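Local coordinates for protein A-adding tRNA nucleotidyltransferase (PDB 4WBY) that adds the terminal adenosine to tRNAs ending in CC, using ATP and magnesium, to complete the CCA tail, at residues E56-L61 against V67-F72; E10-E15 against L85-A90. All coordinates share one frame; numbering follows the deposited sequence. Where two conformers were deposited one is given.

Contact 1: residues E56-L61 against V67-F72; sequences ELAKEL and VNVHPF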
ATOM      1  N   GLU A  56       0.506  -9.971  29.443  1.00 19.18           N
ATOM      2  CA  GLU A  56       0.750  -9.482  30.791  1.00 21.25           C
ATOM      3  C   GLU A  56       1.854  -8.421  30.802  1.00 19.59           C
ATOM      4  O   GLU A  56       1.789  -7.470  31.578  1.00 19.99           O
ATOM      5  CB  GLU A  56       1.071 -10.636  31.740  1.00 25.59           C
ATOM      6  CG  GLU A  56      -0.156 -11.490  32.079  1.00 31.51           C
ATOM      7  CD  GLU A  56      -1.348 -10.678  32.608  1.00 36.15           C
ATOM      8  OE1 GLU A  56      -1.160  -9.832  33.511  1.00 39.64           O
ATOM      9  OE2 GLU A  56      -2.481 -10.892  32.121  1.00 38.26           O
ATOM     10  N   LEU A  57       2.847  -8.553  29.927  1.00 17.69           N
ATOM     11  CA  LEU A  57       3.875  -7.521  29.836  1.00 17.02           C
ATOM     12  C   LEU A  57       3.245  -6.203  29.357  1.00 16.62           C
ATOM     13  O   LEU A  57       3.490  -5.137  29.930  1.00 16.85           O
ATOM     14  CB  LEU A  57       5.011  -7.957  28.898  1.00 17.95           C
ATOM     15  CG  LEU A  57       6.273  -7.088  28.913  1.00 21.06           C
ATOM     16  CD1 LEU A  57       7.451  -7.907  28.446  1.00 23.15           C
ATOM     17  CD2 LEU A  57       6.146  -5.850  28.040  1.00 26.12           C
ATOM     18  N   ALA A  58       2.434  -6.287  28.310  1.00 15.63           N
ATOM     19  CA  ALA A  58       1.763  -5.113  27.753  1.00 14.91           C
ATOM     20  C   ALA A  58       0.862  -4.449  28.783  1.00 14.88           C
ATOM     21  O   ALA A  58       0.816  -3.221  28.877  1.00 15.49           O
ATOM     22  CB  ALA A  58       0.944  -5.498  26.521  1.00 16.22           C
ATOM     23  N   LYS A  59       0.125  -5.256  29.541  1.00 16.41           N
ATOM     24  CA  LYS A  59      -0.797  -4.700  30.524  1.00 18.23           C
ATOM     25  C   LYS A  59      -0.038  -3.932  31.609  1.00 18.26           C
ATOM     26  O   LYS A  59      -0.507  -2.903  32.095  1.00 19.07           O
ATOM     27  CB  LYS A  59      -1.662  -5.808  31.141  1.00 19.07           C
ATOM     28  CG  LYS A  59      -2.751  -6.313  30.197  1.00 20.77           C
ATOM     29  CD  LYS A  59      -3.439  -7.561  30.724  1.00 25.45           C
ATOM     30  CE  LYS A  59      -4.154  -7.321  32.032  1.00 30.62           C
ATOM     31  NZ  LYS A  59      -4.889  -8.553  32.446  1.00 35.29           N
ATOM     32  N   GLU A  60       1.140  -4.423  31.983  1.00 18.09           N
ATOM     33  CA  GLU A  60       1.927  -3.737  33.001  1.00 18.61           C
ATOM     34  C   GLU A  60       2.523  -2.435  32.465  1.00 16.52           C
ATOM     35  O   GLU A  60       2.516  -1.414  33.152  1.00 17.98           O
ATOM     36  CB  GLU A  60       3.027  -4.653  33.535  1.00 19.46           C
ATOM     37  CG  GLU A  60       3.984  -3.980  34.521  1.00 22.92           C
ATOM     38  CD  GLU A  60       3.301  -3.493  35.799  1.00 29.73           C
ATOM     39  OE1 GLU A  60       2.182  -3.956  36.110  1.00 32.16           O
ATOM     40  OE2 GLU A  60       3.891  -2.643  36.498  1.00 33.28           O
ATOM     41  N   LEU A  61       3.051  -2.469  31.244  1.00 15.39           N
ATOM     42  CA  LEU A  61       3.531  -1.248  30.617  1.00 15.71           C
ATOM     43  C   LEU A  61       2.402  -0.216  30.520  1.00 16.16           C
ATOM     44  O   LEU A  61       2.594   0.971  30.819  1.00 16.93           O
ATOM     45  CB  LEU A  61       4.109  -1.546  29.225  1.00 14.66           C
ATOM     46  CG  LEU A  61       4.694  -0.347  28.470  1.00 14.94           C
ATOM     47  CD1 LEU A  61       5.960   0.181  29.159  1.00 16.03           C
ATOM     48  CD2 LEU A  61       4.969  -0.688  26.996  1.00 16.73           C
ATOM     49  N   VAL A  67      -2.376   4.172  30.128  1.00 17.21           N
ATOM     50  CA  VAL A  67      -3.078   4.079  28.844  1.00 17.06           C
ATOM     51  C   VAL A  67      -3.936   2.826  28.735  1.00 16.97           C
ATOM     52  O   VAL A  67      -3.686   1.823  29.408  1.00 18.59           O
ATOM     53  CB  VAL A  67      -2.096   4.109  27.637  1.00 16.97           C
ATOM     54  CG1 VAL A  67      -1.329   5.428  27.613  1.00 18.42           C
ATOM     55  CG2 VAL A  67      -1.151   2.894  27.640  1.00 16.49           C
ATOM     56  N   ASN A  68      -4.940   2.889  27.863  1.00 17.08           N
ATOM     57  CA  ASN A  68      -5.765   1.731  27.553  1.00 17.80           C
ATOM     58  C   ASN A  68      -4.917   0.678  26.849  1.00 17.47           C
ATOM     59  O   ASN A  68      -3.934   1.001  26.166  1.00 19.13           O
ATOM     60  CB  ASN A  68      -6.963   2.135  26.682  1.00 19.10           C
ATOM     61  CG  ASN A  68      -8.067   1.072  26.647  1.00 22.68           C
ATOM     62  OD1 ASN A  68      -8.195   0.258  27.558  1.00 24.04           O
ATOM     63  ND2 ASN A  68      -8.867   1.080  25.578  1.00 23.92           N
ATOM     64  N   VAL A  69      -5.286  -0.583  27.034  1.00 18.79           N
ATOM     65  CA  VAL A  69      -4.639  -1.670  26.319  1.00 19.40           C
ATOM     66  C   VAL A  69      -5.722  -2.598  25.764  1.00 19.95           C
ATOM     67  O   VAL A  69      -6.788  -2.772  26.372  1.00 21.26           O
ATOM     68  CB  VAL A  69      -3.629  -2.425  27.231  1.00 21.55           C
ATOM     69  CG1 VAL A  69      -4.281  -2.848  28.538  1.00 23.67           C
ATOM     70  CG2 VAL A  69      -3.010  -3.614  26.502  1.00 24.29           C
ATOM     71  N   HIS A  70      -5.465  -3.127  24.571  1.00 19.52           N
ATOM     72  CA  HIS A  70      -6.368  -4.045  23.890  1.00 20.83           C
ATOM     73  C   HIS A  70      -5.778  -5.435  23.826  1.00 20.38           C
ATOM     74  O   HIS A  70      -4.921  -5.689  22.985  1.00 21.23           O
ATOM     75  CB  HIS A  70      -6.626  -3.593  22.448  0.50 22.17           C
ATOM     76  CG  HIS A  70      -7.604  -2.470  22.306  0.50 24.12           C
ATOM     77  ND1 HIS A  70      -7.854  -1.866  21.092  0.50 25.22           N
ATOM     78  CD2 HIS A  70      -8.411  -1.857  23.204  0.50 21.92           C
ATOM     79  CE1 HIS A  70      -8.763  -0.922  21.251  0.50 25.00           C
ATOM     80  NE2 HIS A  70      -9.115  -0.893  22.524  0.50 24.42           N
ATOM     81  N   PRO A  71      -6.237  -6.342  24.698  1.00 21.27           N
ATOM     82  CA  PRO A  71      -5.729  -7.717  24.693  1.00 24.44           C
ATOM     83  C   PRO A  71      -6.488  -8.628  23.742  1.00 25.85           C
ATOM     84  O   PRO A  71      -7.693  -8.459  23.521  1.00 28.30           O
ATOM     85  CB  PRO A  71      -5.939  -8.166  26.140  1.00 25.45           C
ATOM     86  CG  PRO A  71      -7.170  -7.429  26.559  1.00 26.59           C
ATOM     87  CD  PRO A  71      -7.133  -6.090  25.841  1.00 23.92           C
ATOM     88  N   PHE A  72      -5.773  -9.601  23.198  1.00 25.69           N
ATOM     89  CA  PHE A  72      -6.354 -10.611  22.334  1.00 26.47           C
ATOM     90  C   PHE A  72      -5.830 -11.982  22.748  1.00 28.35           C
ATOM     91  O   PHE A  72      -4.870 -12.482  22.166  1.00 27.19           O
ATOM     92  CB  PHE A  72      -6.026 -10.308  20.874  1.00 29.93           C
ATOM     93  CG  PHE A  72      -6.575  -8.994  20.399  1.00 31.24           C
ATOM     94  CD1 PHE A  72      -7.861  -8.914  19.885  1.00 35.89           C
ATOM     95  CD2 PHE A  72      -5.822  -7.836  20.489  1.00 33.06           C
ATOM     96  CE1 PHE A  72      -8.377  -7.704  19.454  1.00 38.89           C
ATOM     97  CE2 PHE A  72      -6.335  -6.623  20.058  1.00 36.60           C
ATOM     98  CZ  PHE A  72      -7.613  -6.559  19.541  1.00 39.35           C
TER
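Val-69 meets helix 54-65 with both of its methyl groups, and each finds a different kind of neighbour. On the inner side CG2 faces the methyl of Ala-58, with 4.4 Å between Val-69 CG2 and Ala-58 CB. Ala-58 is buried and also rests on Ala-78, Leu-80 and Phe-89 of the next two strands, a small side chain that lets the helix come near; the closest CA pair, Lys-59 and Val-69, is 6.5 Å apart. The outer side is the solvent side. There CG1 of Val-69, set between backbone N and carbonyl carbon (chi1 52°), touches the aliphatic root of Lys-59, with Val-69 CG1 at 4.1 Å from Lys-59 CG; the two side chains cross at about a right angle. Looseness begins beyond that point, where the lysine leaves the strand, its chain bent at chi3 (62°), and carries its ammonium back along the exposed side of the helix to Glu-56. The resulting salt bridge is long, 3.4 Å from Lys-59 NZ to Glu-56 OE2, and its hydrogen bond is weak. Strand 69-72 is the outermost strand at this end of the mixed sheet in the nucleotidyltransferase head domain, and helix 54-65 packs on one face of that sheet. With no hydrogen bond joining the two segments, the chemistry implies that edge strand and helix are held here by apolar contact, while the charged groups pair within the helix.

Contact 2: residues E10-E15 against L85-A90; sequences EEIARE and LKLEFA
Ile-12 packs against Leu-85 and Leu-87 where helix 7-22 lies on the mixed sheet of the head domain, the nucleotidyltransferase fold shared by the tRNA nucleotidyltransferase/poly(A) polymerase family. The apolar contacts all run through this one isoleucine, which spreads its two branches over the two leucines, two residues apart, on one face of the strand. With CG1 beside the backbone N and CG2 anti to it (chi1 -70°), CG1 reaches Leu-85, at 3.9 Å from Ile-12 CG1 to Leu-85 CD1, and the two side chains run alongside each other, pointing opposite ways. The other branch, CG2, crosses Leu-87 at an angle, with Ile-12 CG2 4.0 Å from Leu-87 CD1. All three residues are buried, and Ile-82 of the adjacent strand touches both Ile-12 and Leu-87.

Backbone bonding belongs to the sheet: Lys-86 bonds Trp-44 and Val-46, Glu-88 bonds Val-46 and Phe-48, and Leu-87 bonds Leu-80. Alternation along the strand turns Lys-86 and Glu-88 to the opposite face, where they touch Asp-45 and Asp-47, the inferred magnesium ligands. The leucines thus back the sheet beneath the metal site, with the side chain of Leu-87 about 7 Å from that of Asp-47.

Polar and charged interactions stay on the helix side remote from the strand. Glu-10 OE1 is hydrogen-bonded to Tyr-134 OH, and Arg-14 makes a cation-pi contact with that tyrosine. Between the two charged residues, Arg-14 NE donates an almost straight bond (173°) to Glu-10 OE2 at 2.8 Å, nearly in the guanidinium plane but 40° out of the carboxylate plane.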
ATOM      1  N   GLU A  10      13.636   4.700  22.203  1.00 14.29           N
ATOM      2  CA  GLU A  10      14.596   4.297  23.230  1.00 15.86           C
ATOM      3  C   GLU A  10      13.996   4.165  24.634  1.00 15.61           C
ATOM      4  O   GLU A  10      14.207   3.152  25.302  1.00 15.76           O
ATOM      5  CB  GLU A  10      15.766   5.289  23.238  1.00 18.14           C
ATOM      6  CG  GLU A  10      16.625   5.283  24.498  1.00 21.05           C
ATOM      7  CD  GLU A  10      17.614   4.125  24.564  1.00 21.74           C
ATOM      8  OE1 GLU A  10      17.607   3.258  23.664  1.00 23.06           O
ATOM      9  OE2 GLU A  10      18.409   4.089  25.534  1.00 24.03           O
ATOM     10  N   GLU A  11      13.242   5.160  25.091  1.00 16.45           N
ATOM     11  CA  GLU A  11      12.707   5.104  26.456  1.00 17.72           C
ATOM     12  C   GLU A  11      11.799   3.896  26.667  1.00 15.91           C
ATOM     13  O   GLU A  11      11.927   3.173  27.660  1.00 17.75           O
ATOM     14  CB  GLU A  11      11.949   6.388  26.802  1.00 22.19           C
ATOM     15  CG  GLU A  11      12.833   7.603  27.004  1.00 31.88           C
ATOM     16  CD  GLU A  11      12.089   8.774  27.632  1.00 42.56           C
ATOM     17  OE1 GLU A  11      10.889   8.625  27.953  1.00 44.53           O
ATOM     18  OE2 GLU A  11      12.706   9.846  27.803  1.00 49.54           O
ATOM     19  N   ILE A  12      10.898   3.653  25.723  1.00 15.28           N
ATOM     20  CA  ILE A  12       9.990   2.521  25.833  1.00 15.95           C
ATOM     21  C   ILE A  12      10.737   1.195  25.658  1.00 15.43           C
ATOM     22  O   ILE A  12      10.467   0.234  26.375  1.00 14.77           O
ATOM     23  CB  ILE A  12       8.830   2.635  24.810  1.00 17.71           C
ATOM     24  CG1 ILE A  12       7.885   3.770  25.212  1.00 22.85           C
ATOM     25  CG2 ILE A  12       8.048   1.325  24.711  1.00 20.61           C
ATOM     26  CD1 ILE A  12       7.238   3.586  26.583  1.00 26.65           C
ATOM     27  N   ALA A  13      11.678   1.138  24.718  1.00 13.94           N
ATOM     28  CA  ALA A  13      12.461  -0.084  24.526  1.00 14.79           C
ATOM     29  C   ALA A  13      13.197  -0.482  25.817  1.00 15.15           C
ATOM     30  O   ALA A  13      13.171  -1.651  26.229  1.00 14.61           O
ATOM     31  CB  ALA A  13      13.457   0.101  23.389  1.00 15.19           C
ATOM     32  N   ARG A  14      13.844   0.491  26.460  1.00 14.72           N
ATOM     33  CA  ARG A  14      14.527   0.237  27.726  1.00 14.84           C
ATOM     34  C   ARG A  14      13.555  -0.305  28.768  1.00 14.92           C
ATOM     35  O   ARG A  14      13.846  -1.288  29.461  1.00 14.98           O
ATOM     36  CB  ARG A  14      15.183   1.518  28.260  1.00 15.92           C
ATOM     37  CG  ARG A  14      16.380   2.010  27.464  1.00 16.28           C
ATOM     38  CD  ARG A  14      17.631   1.187  27.732  1.00 17.37           C
ATOM     39  NE  ARG A  14      18.759   1.737  26.989  1.00 18.00           N
ATOM     40  CZ  ARG A  14      19.991   1.241  27.022  1.00 18.19           C
ATOM     41  NH1 ARG A  14      20.258   0.182  27.770  1.00 18.58           N
ATOM     42  NH2 ARG A  14      20.953   1.803  26.303  1.00 23.16           N
ATOM     43  N   GLU A  15      12.401   0.349  28.881  1.00 14.97           N
ATOM     44  CA  GLU A  15      11.416  -0.023  29.886  1.00 14.74           C
ATOM     45  C   GLU A  15      10.844  -1.415  29.629  1.00 13.63           C
ATOM     46  O   GLU A  15      10.627  -2.182  30.565  1.00 15.65           O
ATOM     47  CB  GLU A  15      10.291   1.006  29.935  1.00 16.85           C
ATOM     48  CG  GLU A  15       9.307   0.752  31.065  1.00 17.76           C
ATOM     49  CD  GLU A  15       8.314   1.875  31.238  1.00 20.46           C
ATOM     50  OE1 GLU A  15       8.222   2.725  30.331  1.00 21.90           O
ATOM     51  OE2 GLU A  15       7.616   1.888  32.266  1.00 23.28           O
ATOM     52  N   LEU A  85       3.584   6.721  19.768  1.00 17.30           N
ATOM     53  CA  LEU A  85       4.011   5.341  19.507  1.00 16.75           C
ATOM     54  C   LEU A  85       2.874   4.329  19.570  1.00 18.63           C
ATOM     55  O   LEU A  85       2.230   4.178  20.607  1.00 21.97           O
ATOM     56  CB  LEU A  85       5.078   4.917  20.509  1.00 18.78           C
ATOM     57  CG  LEU A  85       6.443   5.567  20.376  1.00 23.40           C
ATOM     58  CD1 LEU A  85       7.279   5.186  21.591  1.00 25.48           C
ATOM     59  CD2 LEU A  85       7.115   5.107  19.092  1.00 26.32           C
ATOM     60  N   LYS A  86       2.654   3.611  18.478  1.00 16.60           N
ATOM     61  CA  LYS A  86       1.705   2.504  18.477  1.00 17.12           C
ATOM     62  C   LYS A  86       2.479   1.219  18.699  1.00 17.22           C
ATOM     63  O   LYS A  86       3.371   0.884  17.911  1.00 20.12           O
ATOM     64  CB  LYS A  86       0.918   2.445  17.165  1.00 21.54           C
ATOM     65  CG  LYS A  86       0.006   3.645  16.984  1.00 27.42           C
ATOM     66  CD  LYS A  86      -0.760   3.572  15.671  1.00 35.23           C
ATOM     67  CE  LYS A  86      -1.689   2.369  15.643  1.00 43.93           C
ATOM     68  NZ  LYS A  86      -2.538   2.340  14.419  1.00 48.80           N
ATOM     69  N   LEU A  87       2.141   0.513  19.772  1.00 15.01           N
ATOM     70  CA  LEU A  87       2.877  -0.670  20.186  1.00 15.35           C
ATOM     71  C   LEU A  87       2.055  -1.946  20.052  1.00 13.87           C
ATOM     72  O   LEU A  87       0.874  -1.992  20.409  1.00 17.79           O
ATOM     73  CB  LEU A  87       3.343  -0.516  21.637  1.00 16.54           C
ATOM     74  CG  LEU A  87       4.083   0.778  21.974  1.00 16.19           C
ATOM     75  CD1 LEU A  87       4.323   0.847  23.473  1.00 18.85           C
ATOM     76  CD2 LEU A  87       5.394   0.900  21.196  1.00 18.72           C
ATOM     77  N   GLU A  88       2.696  -2.991  19.547  1.00 14.50           N
ATOM     78  CA  GLU A  88       2.115  -4.323  19.546  1.00 16.02           C
ATOM     79  C   GLU A  88       3.046  -5.262  20.293  1.00 15.49           C
ATOM     80  O   GLU A  88       4.261  -5.214  20.096  1.00 17.88           O
ATOM     81  CB  GLU A  88       1.895  -4.835  18.125  1.00 20.36           C
ATOM     82  CG  GLU A  88       1.498  -6.298  18.093  1.00 28.85           C
ATOM     83  CD  GLU A  88       1.495  -6.872  16.696  1.00 37.13           C
ATOM     84  OE1 GLU A  88       0.643  -6.444  15.891  1.00 40.34           O
ATOM     85  OE2 GLU A  88       2.343  -7.749  16.404  1.00 37.51           O
ATOM     86  N   PHE A  89       2.472  -6.107  21.144  1.00 14.90           N
ATOM     87  CA  PHE A  89       3.209  -7.137  21.860  1.00 15.21           C
ATOM     88  C   PHE A  89       2.627  -8.494  21.512  1.00 16.40           C
ATOM     89  O   PHE A  89       1.430  -8.711  21.675  1.00 20.34           O
ATOM     90  CB  PHE A  89       3.147  -6.902  23.373  1.00 17.04           C
ATOM     91  CG  PHE A  89       3.888  -5.687  23.810  1.00 17.41           C
ATOM     92  CD1 PHE A  89       3.288  -4.439  23.768  1.00 17.59           C
ATOM     93  CD2 PHE A  89       5.202  -5.782  24.233  1.00 17.46           C
ATOM     94  CE1 PHE A  89       3.985  -3.316  24.155  1.00 17.59           C
ATOM     95  CE2 PHE A  89       5.905  -4.659  24.612  1.00 17.44           C
ATOM     96  CZ  PHE A  89       5.295  -3.431  24.581  1.00 16.20           C
ATOM     97  N   ALA A  90       3.467  -9.398  21.029  1.00 15.85           N
ATOM     98  CA  ALA A  90       3.016 -10.720  20.623  1.00 16.56           C
ATOM     99  C   ALA A  90       3.836 -11.790  21.309  1.00 17.03           C
ATOM    100  O   ALA A  90       5.035 -11.646  21.488  1.00 18.49           O
ATOM    101  CB  ALA A  90       3.096 -10.886  19.101  1.00 17.97           C
TER

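How the contacts relate
From the N terminus, this chain, the C-terminal part of a longer enzyme, first forms helix 7-22, whose residues 10-15 are met by strand 85-91 much later; contact 2 therefore closes a long loop, with 69 residues between its segments. Nested inside it, contact 1 closes a short one, as helix 54-65 turns back into strand 69-72 after five intervening residues. Both helices pack on the same mixed sheet, contact 1 at its edge and contact 2 further in, with centres 11 Å apart. They also touch directly: Leu-61 meets Glu-15 from helix to helix, while Phe-89 receives Leu-57, Ala-58 and Leu-61. The two helices thus form a layer packed on one face of the head domain's sheet.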